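Local coordinates for protein phosphoethanolamine N-methyltransferase 1 (Haemonchus contortus, PDB 4KRG) that probably transfers a methyl group from S-adenosylmethionine to phosphoethanolamine, an early step of phosphocholine synthesis in this parasitic nematode, at residues A[356-368]-A[384-396]. Numbering follows the deposited sequence.
Sequences ESLSSSIDYWNQR and CDDESINSIASIM. With BOG (octyl beta-D-glucopyranoside), chain E.
The W365 indole carries Y364 CD2 over the centre of one face and S361 OG in plane at its edge, while W365 CB meets I395 CG2 at 3.7 Å. BOG C2' approaches the indole's benzene part obliquely, 3.7 Å from W365 CZ3. R368 NH1 lies over one face of the Y364 ring, offset toward its rim, and donates to Y364 O in the guanidinium plane. Strand order in this C-terminal half matches the class I methyltransferase fold, and helices 358-367 and 386-390 run side by side, 30° apart, against its sheet; L358 and C384 both touch F301. L358, I362, I392 and I395 suit this buried seam: their methyls fill it without polar groups needing partners. L358, with CG swung beside its carbonyl carbon (chi1 175°), sends CD2 to C384 SG at 3.7 Å and crosses the I392 side chain at about a right angle. I362 CD1 packs on I392 CG1 and also lies against S391 OG (3.1 Å) and S388 O. S391 suits its place because OG reaches back to S388 O at 2.6 Å, joining S391 N on one face of that carbonyl. S394 OG has one proton and two acceptors within reach, S391 O at 2.6 Å and, across the contact, N366 OD1 at 3.0 Å.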
loop_
_atom_site.group_PDB
_atom_site.type_symbol
_atom_site.label_atom_id
_atom_site.label_comp_id
_atom_site.label_asym_id
_atom_site.label_seq_id
_atom_site.Cartn_x
_atom_site.Cartn_y
_atom_site.Cartn_z
ATOM N N GLU A 356 -7.807 0.236 5.600
ATOM C CA GLU A 356 -9.129 -0.378 5.635
ATOM C C GLU A 356 -10.198 0.618 6.084
ATOM O O GLU A 356 -11.346 0.532 5.662
ATOM C CB GLU A 356 -9.114 -1.575 6.584
ATOM C CG GLU A 356 -10.257 -2.552 6.403
ATOM C CD GLU A 356 -10.055 -3.816 7.222
ATOM O OE1 GLU A 356 -9.200 -3.802 8.135
ATOM O OE2 GLU A 356 -10.741 -4.823 6.954
ATOM N N SER A 357 -9.809 1.561 6.941
ATOM C CA SER A 357 -10.746 2.512 7.539
ATOM C C SER A 357 -10.013 3.760 7.968
ATOM O O SER A 357 -8.787 3.808 7.908
ATOM C CB SER A 357 -11.378 1.899 8.778
ATOM O OG SER A 357 -10.398 1.727 9.789
ATOM N N LEU A 358 -10.761 4.756 8.432
ATOM C CA LEU A 358 -10.153 5.955 8.997
ATOM C C LEU A 358 -9.311 5.609 10.221
ATOM O O LEU A 358 -8.193 6.103 10.378
ATOM C CB LEU A 358 -11.228 6.980 9.375
ATOM C CG LEU A 358 -10.774 8.250 10.104
ATOM C CD1 LEU A 358 -9.756 9.028 9.286
ATOM C CD2 LEU A 358 -11.966 9.136 10.425
ATOM N N SER A 359 -9.868 4.758 11.078
ATOM C CA SER A 359 -9.204 4.325 12.304
ATOM C C SER A 359 -7.819 3.750 12.022
ATOM O O SER A 359 -6.869 3.991 12.763
ATOM C CB SER A 359 -10.069 3.290 13.020
ATOM O OG SER A 359 -9.441 2.824 14.196
ATOM N N SER A 360 -7.713 2.995 10.936
ATOM C CA SER A 360 -6.446 2.389 10.524
ATOM C C SER A 360 -5.386 3.455 10.238
ATOM O O SER A 360 -4.250 3.361 10.707
ATOM C CB SER A 360 -6.652 1.508 9.291
ATOM O OG SER A 360 -5.405 1.122 8.734
ATOM N N SER A 361 -5.774 4.473 9.475
ATOM C CA SER A 361 -4.856 5.551 9.119
ATOM C C SER A 361 -4.463 6.361 10.352
ATOM O O SER A 361 -3.319 6.788 10.496
ATOM C CB SER A 361 -5.472 6.466 8.058
ATOM O OG SER A 361 -4.547 7.473 7.696
ATOM N N ILE A 362 -5.418 6.579 11.242
ATOM C CA ILE A 362 -5.133 7.333 12.456
ATOM C C ILE A 362 -4.098 6.602 13.314
ATOM O O ILE A 362 -3.181 7.230 13.835
ATOM C CB ILE A 362 -6.418 7.659 13.243
ATOM C CG1 ILE A 362 -7.222 8.723 12.496
ATOM C CG2 ILE A 362 -6.099 8.135 14.657
ATOM C CD1 ILE A 362 -8.488 9.129 13.209
ATOM N N ASP A 363 -4.227 5.281 13.445
ATOM C CA ASP A 363 -3.248 4.485 14.191
ATOM C C ASP A 363 -1.847 4.646 13.616
ATOM O O ASP A 363 -0.903 4.944 14.340
ATOM C CB ASP A 363 -3.626 3.007 14.199
ATOM C CG ASP A 363 -4.757 2.694 15.158
ATOM O OD1 ASP A 363 -5.038 3.528 16.043
ATOM O OD2 ASP A 363 -5.362 1.605 15.029
ATOM N N TYR A 364 -1.727 4.437 12.312
ATOM C CA TYR A 364 -0.475 4.634 11.592
ATOM C C TYR A 364 0.176 5.971 11.929
ATOM O O TYR A 364 1.346 6.036 12.299
ATOM C CB TYR A 364 -0.754 4.567 10.091
ATOM C CG TYR A 364 0.456 4.626 9.196
ATOM C CD1 TYR A 364 1.134 3.473 8.845
ATOM C CD2 TYR A 364 0.890 5.827 8.663
ATOM C CE1 TYR A 364 2.224 3.515 8.008
ATOM C CE2 TYR A 364 1.982 5.884 7.825
ATOM C CZ TYR A 364 2.646 4.723 7.499
ATOM O OH TYR A 364 3.737 4.766 6.666
ATOM N N TRP A 365 -0.591 7.046 11.812
ATOM C CA TRP A 365 -0.010 8.370 11.990
ATOM C C TRP A 365 0.194 8.724 13.460
ATOM O O TRP A 365 1.108 9.464 13.808
ATOM C CB TRP A 365 -0.816 9.425 11.227
ATOM C CG TRP A 365 -0.661 9.281 9.746
ATOM C CD1 TRP A 365 -1.629 8.943 8.844
ATOM C CD2 TRP A 365 0.552 9.447 9.007
ATOM N NE1 TRP A 365 -1.094 8.901 7.579
ATOM C CE2 TRP A 365 0.242 9.204 7.643
ATOM C CE3 TRP A 365 1.871 9.777 9.340
ATOM C CZ2 TRP A 365 1.202 9.286 6.632
ATOM C CZ3 TRP A 365 2.818 9.857 8.346
ATOM C CH2 TRP A 365 2.475 9.620 7.000
ATOM N N ASN A 366 -0.644 8.166 14.324
ATOM C CA ASN A 366 -0.448 8.281 15.761
ATOM C C ASN A 366 0.893 7.693 16.172
ATOM O O ASN A 366 1.666 8.317 16.902
ATOM C CB ASN A 366 -1.552 7.527 16.496
ATOM C CG ASN A 366 -2.336 8.408 17.423
ATOM O OD1 ASN A 366 -3.569 8.454 17.361
ATOM N ND2 ASN A 366 -1.630 9.118 18.301
ATOM N N GLN A 367 1.168 6.484 15.688
ATOM C CA GLN A 367 2.410 5.790 16.004
ATOM C C GLN A 367 3.624 6.579 15.545
ATOM O O GLN A 367 4.721 6.409 16.078
ATOM C CB GLN A 367 2.436 4.405 15.355
ATOM C CG GLN A 367 1.325 3.481 15.816
ATOM C CD GLN A 367 1.431 2.095 15.213
ATOM O OE1 GLN A 367 0.443 1.542 14.720
ATOM N NE2 GLN A 367 2.632 1.521 15.253
ATOM N N ARG A 368 3.416 7.447 14.562
ATOM C CA ARG A 368 4.509 8.204 13.970
ATOM C C ARG A 368 4.570 9.657 14.450
ATOM O O ARG A 368 5.354 10.452 13.943
ATOM C CB ARG A 368 4.437 8.086 12.444
ATOM C CG ARG A 368 4.835 6.685 11.978
ATOM C CD ARG A 368 4.441 6.394 10.543
ATOM N NE ARG A 368 4.904 5.067 10.136
ATOM C CZ ARG A 368 4.338 3.924 10.510
ATOM N NH1 ARG A 368 3.275 3.930 11.298
ATOM N NH2 ARG A 368 4.833 2.769 10.091
ATOM N N CYS A 384 -17.859 7.356 8.569
ATOM C CA CYS A 384 -17.143 7.109 9.825
ATOM C C CYS A 384 -17.997 7.375 11.057
ATOM O O CYS A 384 -18.910 8.205 11.014
ATOM C CB CYS A 384 -15.897 7.990 9.899
ATOM S SG CYS A 384 -14.802 7.810 8.491
ATOM N N ASP A 385 -17.689 6.691 12.160
ATOM C CA ASP A 385 -18.408 6.940 13.412
ATOM C C ASP A 385 -17.754 8.030 14.264
ATOM O O ASP A 385 -16.613 8.434 14.008
ATOM C CB ASP A 385 -18.640 5.650 14.221
ATOM C CG ASP A 385 -17.350 4.984 14.672
ATOM O OD1 ASP A 385 -16.263 5.591 14.560
ATOM O OD2 ASP A 385 -17.425 3.835 15.165
ATOM N N ASP A 386 -18.488 8.507 15.266
ATOM C CA ASP A 386 -17.997 9.553 16.153
ATOM C C ASP A 386 -16.658 9.216 16.784
ATOM O O ASP A 386 -15.762 10.057 16.829
ATOM C CB ASP A 386 -19.011 9.842 17.260
ATOM C CG ASP A 386 -20.198 10.626 16.769
ATOM O OD1 ASP A 386 -20.120 11.180 15.651
ATOM O OD2 ASP A 386 -21.204 10.691 17.506
ATOM N N GLU A 387 -16.532 7.992 17.281
ATOM C CA GLU A 387 -15.301 7.570 17.932
ATOM C C GLU A 387 -14.070 7.779 17.044
ATOM O O GLU A 387 -13.059 8.287 17.509
ATOM C CB GLU A 387 -15.406 6.119 18.405
ATOM C CG GLU A 387 -14.161 5.623 19.121
ATOM C CD GLU A 387 -14.430 4.453 20.057
ATOM O OE1 GLU A 387 -15.566 4.340 20.571
ATOM O OE2 GLU A 387 -13.498 3.650 20.287
ATOM N N SER A 388 -14.160 7.428 15.762
ATOM C CA SER A 388 -13.046 7.592 14.823
ATOM C C SER A 388 -12.798 9.054 14.476
ATOM O O SER A 388 -11.662 9.505 14.364
ATOM C CB SER A 388 -13.303 6.822 13.523
ATOM O OG SER A 388 -13.230 5.425 13.716
ATOM N N ILE A 389 -13.882 9.792 14.277
ATOM C CA ILE A 389 -13.764 11.196 13.915
ATOM C C ILE A 389 -13.145 11.998 15.060
ATOM O O ILE A 389 -12.277 12.839 14.846
ATOM C CB ILE A 389 -15.125 11.791 13.507
ATOM C CG1 ILE A 389 -15.630 11.104 12.238
ATOM C CG2 ILE A 389 -15.005 13.283 13.293
ATOM C CD1 ILE A 389 -16.959 11.623 11.733
ATOM N N ASN A 390 -13.574 11.714 16.282
ATOM C CA ASN A 390 -13.024 12.388 17.448
ATOM C C ASN A 390 -11.512 12.204 17.579
ATOM O O ASN A 390 -10.824 13.044 18.146
ATOM C CB ASN A 390 -13.728 11.914 18.717
ATOM C CG ASN A 390 -13.353 12.740 19.925
ATOM O OD1 ASN A 390 -13.573 13.953 19.953
ATOM N ND2 ASN A 390 -12.789 12.088 20.936
ATOM N N SER A 391 -10.991 11.110 17.037
ATOM C CA SER A 391 -9.574 10.802 17.189
ATOM C C SER A 391 -8.709 11.454 16.122
ATOM O O SER A 391 -7.490 11.327 16.146
ATOM C CB SER A 391 -9.354 9.294 17.184
ATOM O OG SER A 391 -9.848 8.726 15.991
ATOM N N ILE A 392 -9.335 12.148 15.183
ATOM C CA ILE A 392 -8.586 12.838 14.140
ATOM C C ILE A 392 -7.639 13.870 14.758
ATOM O O ILE A 392 -6.497 14.017 14.328
ATOM C CB ILE A 392 -9.538 13.478 13.111
ATOM C CG1 ILE A 392 -10.126 12.392 12.199
ATOM C CG2 ILE A 392 -8.820 14.509 12.275
ATOM C CD1 ILE A 392 -11.317 12.855 11.364
ATOM N N ALA A 393 -8.102 14.542 15.808
ATOM C CA ALA A 393 -7.305 15.569 16.482
ATOM C C ALA A 393 -5.937 15.071 16.946
ATOM O O ALA A 393 -4.989 15.845 17.040
ATOM C CB ALA A 393 -8.071 16.133 17.655
ATOM N N SER A 394 -5.831 13.779 17.236
ATOM C CA SER A 394 -4.572 13.227 17.721
ATOM C C SER A 394 -3.488 13.223 16.643
ATOM O O SER A 394 -2.314 13.008 16.949
ATOM C CB SER A 394 -4.769 11.817 18.289
ATOM O OG SER A 394 -5.186 10.920 17.278
ATOM N N ILE A 395 -3.878 13.462 15.390
ATOM C CA ILE A 395 -2.904 13.629 14.307
ATOM C C ILE A 395 -2.975 15.008 13.650
ATOM O O ILE A 395 -2.387 15.215 12.591
ATOM C CB ILE A 395 -3.014 12.534 13.216
ATOM C CG1 ILE A 395 -4.339 12.636 12.465
ATOM C CG2 ILE A 395 -2.841 11.149 13.806
ATOM C CD1 ILE A 395 -4.425 11.690 11.274
HETATM N N MSE A 396 -3.685 15.946 14.282
HETATM C CA MSE A 396 -3.783 17.332 13.789
HETATM C C MSE A 396 -3.029 18.310 14.676
HETATM O O MSE A 396 -3.018 18.159 15.901
HETATM C CB MSE A 396 -5.241 17.800 13.747
HETATM C CG MSE A 396 -6.093 17.181 12.692
HETATM SE SE MSE A 396 -5.532 17.638 10.872
HETATM C CE MSE A 396 -5.231 15.816 10.294
HETATM C C1 BOG E . 4.050 16.656 9.895
HETATM O O1 BOG E . 4.104 15.386 9.355
HETATM C C2 BOG E . 4.979 16.780 11.086
HETATM O O2 BOG E . 4.519 15.913 12.112
HETATM C C3 BOG E . 4.998 18.183 11.589
HETATM O O3 BOG E . 5.943 18.298 12.689
HETATM C C4 BOG E . 5.352 19.152 10.508
HETATM O O4 BOG E . 5.289 20.506 10.999
HETATM C C5 BOG E . 4.408 19.006 9.323
HETATM O O5 BOG E . 4.415 17.621 8.829
HETATM C C6 BOG E . 4.809 19.888 8.225
HETATM O O6 BOG E . 3.661 20.513 7.743
HETATM C "C1'" BOG E . 2.855 14.970 8.805
HETATM C "C2'" BOG E . 3.034 13.521 8.279
HETATM C "C3'" BOG E . 4.168 13.418 7.273
HETATM C "C4'" BOG E . 3.906 13.019 5.958
HETATM C "C5'" BOG E . 4.792 13.590 4.815
HETATM C "C6'" BOG E . 4.512 12.951 3.449
HETATM C "C7'" BOG E . 3.455 13.712 2.611
HETATM C "C8'" BOG E . 4.072 14.400 1.442
HETATM O O HOH W 1 -12.769 4.271 11.145
#